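Local coordinates for protein mannose-6-phosphate isomerase (Helicobacter pylori, PDB 2QH5) that probably makes GDP-mannose from mannose 1-phosphate and GTP, through the nucleotidyltransferase domain that this N-terminal fragment contains, at residues T208-L220 and R232-M244. Numbering follows the deposited sequence.
Sequences TILKGCERAFESL and RLSEKSMQDLEDM
Ser219 and Ser237 meet through their hydroxyls, each turned across the contact by its first torsion. In Ser219, OG sits between the backbone N and the carbonyl carbon (chi1 72°); in Ser237 it lies opposite the carbonyl carbon (chi1 -50°). The two OG atoms are 2.6 Å apart and hydrogen-bonded, and either may donate. Ser237 OG also bonds Ser234 OG at 2.6 Å. Ser234 is the N-cap of helix 235-239, so this short chain of hydroxyls ties the start of that helix to Ser219, near the C-terminal end of helix 207-216.

Ala216 points its CB at the second segment, between Leu233, Ser237 and Leu241. This CB lies 3.9 Å from Leu233 CD2 and also touches Leu241 CD1. The same Leu233 methyl reaches the Ala216 carbonyl oxygen, while Leu241 CD1 comes to 3.3 Å from Gly212 O. Gly212 has no side chain here, and Leu241 packs directly on the helix backbone.

At the solvent-exposed margin, Arg215 NE and Asp240 OD2 form a long salt bridge of 3.8 Å. The guanidinium and carboxylate planes are 81° apart, which excludes a flat, two-pronged pairing. Farther along, Ile209 CD1 touches Met244 SD at 3.4 Å, with the two side chains roughly perpendicular.

Helix 207-216 packs on the end of strand 230-233, the short helix 235-239 and the loop that follows, at the periphery of the GT-A-type nucleotidyltransferase domain. Helix 90-99 adjoins helix 207-216 through Ile209, Cys213 and Phe217, and its Asn92 bonds the Glu242 carbonyl. Leu233 leans on Leu82 of strand 78-84, which pairs in parallel with strand 230-233, while strand 221-223 runs antiparallel to strand 230-233.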
loop_
_atom_site.group_PDB
_atom_site.type_symbol
_atom_site.label_atom_id
_atom_site.label_comp_id
_atom_site.label_asym_id
_atom_site.label_seq_id
_atom_site.Cartn_x
_atom_site.Cartn_y
_atom_site.Cartn_z
ATOM N N THR A 208 15.644 4.102 -11.966
ATOM C CA THR A 208 16.740 4.146 -11.008
ATOM C C THR A 208 16.258 3.870 -9.591
ATOM O O THR A 208 17.060 3.684 -8.675
ATOM C CB THR A 208 17.464 5.499 -11.041
ATOM O OG1 THR A 208 16.545 6.543 -10.691
ATOM C CG2 THR A 208 18.063 5.762 -12.428
ATOM N N ILE A 209 14.942 3.859 -9.420
ATOM C CA ILE A 209 14.327 3.506 -8.147
ATOM C C ILE A 209 14.157 1.995 -8.099
ATOM O O ILE A 209 14.351 1.369 -7.060
ATOM C CB ILE A 209 13.003 4.276 -7.954
ATOM C CG1 ILE A 209 13.323 5.762 -7.795
ATOM C CG2 ILE A 209 12.190 3.748 -6.767
ATOM C CD1 ILE A 209 12.520 6.446 -6.725
ATOM N N LEU A 210 13.830 1.412 -9.246
ATOM C CA LEU A 210 13.805 -0.033 -9.388
ATOM C C LEU A 210 15.215 -0.609 -9.262
ATOM O O LEU A 210 15.410 -1.641 -8.622
ATOM C CB LEU A 210 13.163 -0.442 -10.719
ATOM C CG LEU A 210 13.168 -1.946 -11.014
ATOM C CD1 LEU A 210 12.296 -2.719 -10.035
ATOM C CD2 LEU A 210 12.739 -2.218 -12.426
ATOM N N LYS A 211 16.182 0.077 -9.867
ATOM C CA LYS A 211 17.598 -0.299 -9.823
ATOM C C LYS A 211 18.101 -0.380 -8.387
ATOM O O LYS A 211 18.660 -1.397 -7.975
ATOM C CB LYS A 211 18.432 0.726 -10.601
ATOM C CG LYS A 211 19.750 0.210 -11.148
ATOM C CD LYS A 211 19.534 -0.684 -12.369
ATOM C CE LYS A 211 20.807 -1.439 -12.734
ATOM N NZ LYS A 211 20.524 -2.576 -13.647
ATOM N N GLY A 212 17.881 0.697 -7.632
ATOM C CA GLY A 212 18.276 0.778 -6.228
ATOM C C GLY A 212 17.637 -0.275 -5.342
ATOM O O GLY A 212 18.282 -0.804 -4.432
ATOM N N CYS A 213 16.367 -0.579 -5.602
ATOM C CA CYS A 213 15.678 -1.648 -4.882
ATOM C C CYS A 213 16.206 -3.031 -5.260
ATOM O O CYS A 213 16.280 -3.910 -4.410
ATOM C CB CYS A 213 14.168 -1.576 -5.115
ATOM S SG CYS A 213 13.339 -0.393 -4.068
ATOM N N GLU A 214 16.574 -3.210 -6.528
ATOM C CA GLU A 214 17.117 -4.479 -7.026
ATOM C C GLU A 214 18.439 -4.864 -6.360
ATOM O O GLU A 214 18.659 -6.036 -6.051
ATOM C CB GLU A 214 17.294 -4.441 -8.550
ATOM C CG GLU A 214 16.021 -4.735 -9.358
ATOM C CD GLU A 214 16.177 -4.448 -10.855
ATOM O OE1 GLU A 214 16.990 -3.566 -11.226
ATOM O OE2 GLU A 214 15.481 -5.109 -11.662
ATOM N N ARG A 215 19.312 -3.883 -6.143
ATOM C CA ARG A 215 20.581 -4.134 -5.459
ATOM C C ARG A 215 20.428 -4.203 -3.939
ATOM O O ARG A 215 21.190 -4.895 -3.275
ATOM C CB ARG A 215 21.657 -3.108 -5.847
ATOM C CG ARG A 215 21.223 -1.654 -5.733
ATOM C CD ARG A 215 22.413 -0.700 -5.679
ATOM N NE ARG A 215 22.903 -0.540 -4.309
ATOM C CZ ARG A 215 23.995 -1.127 -3.821
ATOM N NH1 ARG A 215 24.737 -1.917 -4.590
ATOM N NH2 ARG A 215 24.347 -0.918 -2.557
ATOM N N ALA A 216 19.454 -3.479 -3.393
ATOM C CA ALA A 216 19.173 -3.542 -1.962
ATOM C C ALA A 216 18.647 -4.933 -1.616
ATOM O O ALA A 216 19.084 -5.548 -0.647
ATOM C CB ALA A 216 18.177 -2.473 -1.560
ATOM N N PHE A 217 17.729 -5.422 -2.441
ATOM C CA PHE A 217 17.195 -6.778 -2.349
ATOM C C PHE A 217 18.299 -7.856 -2.351
ATOM O O PHE A 217 18.100 -8.954 -1.828
ATOM C CB PHE A 217 16.196 -7.010 -3.502
ATOM C CG PHE A 217 15.509 -8.345 -3.463
ATOM C CD1 PHE A 217 15.993 -9.418 -4.209
ATOM C CD2 PHE A 217 14.378 -8.534 -2.675
ATOM C CE1 PHE A 217 15.370 -10.661 -4.161
ATOM C CE2 PHE A 217 13.745 -9.775 -2.630
ATOM C CZ PHE A 217 14.243 -10.838 -3.374
ATOM N N GLU A 218 19.459 -7.537 -2.923
ATOM C CA GLU A 218 20.556 -8.510 -3.057
ATOM C C GLU A 218 21.186 -8.888 -1.721
ATOM O O GLU A 218 21.677 -10.015 -1.539
ATOM C CB GLU A 218 21.635 -7.992 -4.019
ATOM C CG GLU A 218 21.301 -8.181 -5.497
ATOM C CD GLU A 218 21.090 -9.646 -5.866
ATOM O OE1 GLU A 218 19.916 -10.058 -6.024
ATOM O OE2 GLU A 218 22.094 -10.388 -5.980
ATOM N N SER A 219 21.140 -7.943 -0.789
ATOM C CA SER A 219 21.762 -8.086 0.514
ATOM C C SER A 219 20.746 -8.440 1.595
ATOM O O SER A 219 20.999 -8.222 2.780
ATOM C CB SER A 219 22.366 -6.755 0.896
ATOM O OG SER A 219 21.301 -5.872 1.211
ATOM N N LEU A 220 19.589 -8.945 1.179
ATOM C CA LEU A 220 18.504 -9.307 2.087
ATOM C C LEU A 220 18.886 -10.578 2.820
ATOM O O LEU A 220 19.558 -11.440 2.257
ATOM C CB LEU A 220 17.220 -9.507 1.274
ATOM C CG LEU A 220 15.850 -9.792 1.894
ATOM C CD1 LEU A 220 14.797 -9.062 1.093
ATOM C CD2 LEU A 220 15.545 -11.290 1.928
ATOM N N ARG A 232 15.003 -8.841 6.682
ATOM C CA ARG A 232 15.322 -7.409 6.697
ATOM C C ARG A 232 16.486 -7.053 5.812
ATOM O O ARG A 232 17.221 -7.925 5.351
ATOM C CB ARG A 232 15.461 -6.777 8.099
ATOM C CG ARG A 232 16.148 -7.545 9.187
ATOM C CD ARG A 232 17.524 -6.980 9.521
ATOM N NE ARG A 232 17.573 -5.574 9.932
ATOM C CZ ARG A 232 18.704 -4.867 9.998
ATOM N NH1 ARG A 232 19.862 -5.429 9.679
ATOM N NH2 ARG A 232 18.689 -3.597 10.371
ATOM N N LEU A 233 16.611 -5.758 5.555
ATOM C CA LEU A 233 17.723 -5.219 4.801
ATOM C C LEU A 233 18.572 -4.336 5.706
ATOM O O LEU A 233 18.040 -3.590 6.542
ATOM C CB LEU A 233 17.234 -4.387 3.614
ATOM C CG LEU A 233 16.134 -4.897 2.692
ATOM C CD1 LEU A 233 14.836 -4.206 3.040
ATOM C CD2 LEU A 233 16.527 -4.585 1.260
ATOM N N SER A 234 19.888 -4.416 5.516
ATOM C CA SER A 234 20.851 -3.609 6.265
ATOM C C SER A 234 20.597 -2.122 6.094
ATOM O O SER A 234 20.125 -1.680 5.043
ATOM C CB SER A 234 22.274 -3.913 5.793
ATOM O OG SER A 234 22.516 -3.361 4.510
ATOM N N GLU A 235 20.929 -1.359 7.129
ATOM C CA GLU A 235 20.868 0.095 7.079
ATOM C C GLU A 235 21.736 0.618 5.939
ATOM O O GLU A 235 21.415 1.627 5.314
ATOM C CB GLU A 235 21.332 0.679 8.411
ATOM C CG GLU A 235 21.076 2.162 8.545
ATOM C CD GLU A 235 21.483 2.708 9.892
ATOM O OE1 GLU A 235 21.627 3.945 10.008
ATOM O OE2 GLU A 235 21.659 1.905 10.833
ATOM N N LYS A 236 22.823 -0.105 5.678
ATOM C CA LYS A 236 23.754 0.153 4.582
ATOM C C LYS A 236 23.060 0.139 3.216
ATOM O O LYS A 236 23.227 1.063 2.417
ATOM C CB LYS A 236 24.873 -0.902 4.620
ATOM C CG LYS A 236 25.917 -0.813 3.502
ATOM C CD LYS A 236 27.272 -0.319 4.015
ATOM C CE LYS A 236 27.346 1.203 4.105
ATOM N NZ LYS A 236 28.682 1.665 4.587
ATOM N N SER A 237 22.278 -0.908 2.963
ATOM C CA SER A 237 21.598 -1.092 1.682
ATOM C C SER A 237 20.529 -0.032 1.446
ATOM O O SER A 237 20.317 0.417 0.319
ATOM C CB SER A 237 20.950 -2.476 1.625
ATOM O OG SER A 237 21.872 -3.483 1.991
ATOM N N MET A 238 19.865 0.366 2.520
ATOM C CA MET A 238 18.752 1.283 2.421
ATOM C C MET A 238 19.195 2.732 2.413
ATOM O O MET A 238 18.429 3.601 2.017
ATOM C CB MET A 238 17.768 1.037 3.560
ATOM C CG MET A 238 17.170 -0.352 3.527
ATOM S SD MET A 238 15.416 -0.340 3.880
ATOM C CE MET A 238 14.782 0.416 2.388
ATOM N N GLN A 239 20.434 2.978 2.843
ATOM C CA GLN A 239 20.995 4.329 2.940
ATOM C C GLN A 239 21.023 5.065 1.612
ATOM O O GLN A 239 20.556 6.201 1.522
ATOM C CB GLN A 239 22.410 4.287 3.519
ATOM C CG GLN A 239 22.492 4.647 4.992
ATOM C CD GLN A 239 23.848 4.327 5.603
ATOM O OE1 GLN A 239 24.684 3.654 4.992
ATOM N NE2 GLN A 239 24.069 4.805 6.824
ATOM N N ASP A 240 21.554 4.410 0.585
ATOM C CA ASP A 240 21.749 5.048 -0.714
ATOM C C ASP A 240 20.458 5.165 -1.525
ATOM O O ASP A 240 20.454 5.753 -2.609
ATOM C CB ASP A 240 22.807 4.299 -1.528
ATOM C CG ASP A 240 22.242 3.081 -2.234
ATOM O OD1 ASP A 240 21.795 2.145 -1.536
ATOM O OD2 ASP A 240 22.242 3.062 -3.486
ATOM N N LEU A 241 19.372 4.600 -1.002
ATOM C CA LEU A 241 18.079 4.629 -1.674
ATOM C C LEU A 241 17.449 6.010 -1.608
ATOM O O LEU A 241 17.447 6.651 -0.551
ATOM C CB LEU A 241 17.130 3.605 -1.054
ATOM C CG LEU A 241 16.901 2.297 -1.803
ATOM C CD1 LEU A 241 18.196 1.630 -2.201
ATOM C CD2 LEU A 241 16.081 1.380 -0.955
ATOM N N GLU A 242 16.921 6.463 -2.744
ATOM C CA GLU A 242 16.202 7.725 -2.797
ATOM C C GLU A 242 14.866 7.576 -2.091
ATOM O O GLU A 242 14.107 6.650 -2.372
ATOM C CB GLU A 242 15.989 8.186 -4.239
ATOM C CG GLU A 242 15.340 9.565 -4.327
ATOM C CD GLU A 242 15.325 10.145 -5.731
ATOM O OE1 GLU A 242 15.716 9.444 -6.696
ATOM O OE2 GLU A 242 14.912 11.316 -5.862
ATOM N N ASP A 243 14.603 8.483 -1.156
ATOM C CA ASP A 243 13.342 8.511 -0.438
ATOM C C ASP A 243 12.274 9.089 -1.358
ATOM O O ASP A 243 12.325 10.274 -1.696
ATOM C CB ASP A 243 13.483 9.355 0.832
ATOM C CG ASP A 243 12.249 9.308 1.703
ATOM O OD1 ASP A 243 11.186 9.786 1.255
ATOM O OD2 ASP A 243 12.342 8.804 2.844
ATOM N N MET A 244 11.318 8.248 -1.761
ATOM C CA MET A 244 10.260 8.656 -2.692
ATOM C C MET A 244 8.967 7.866 -2.525
ATOM O O MET A 244 9.003 6.649 -2.344
ATOM C CB MET A 244 10.746 8.524 -4.131
ATOM C CG MET A 244 9.769 9.061 -5.149
ATOM S SD MET A 244 10.538 9.264 -6.739
ATOM C CE MET A 244 11.581 10.694 -6.424
#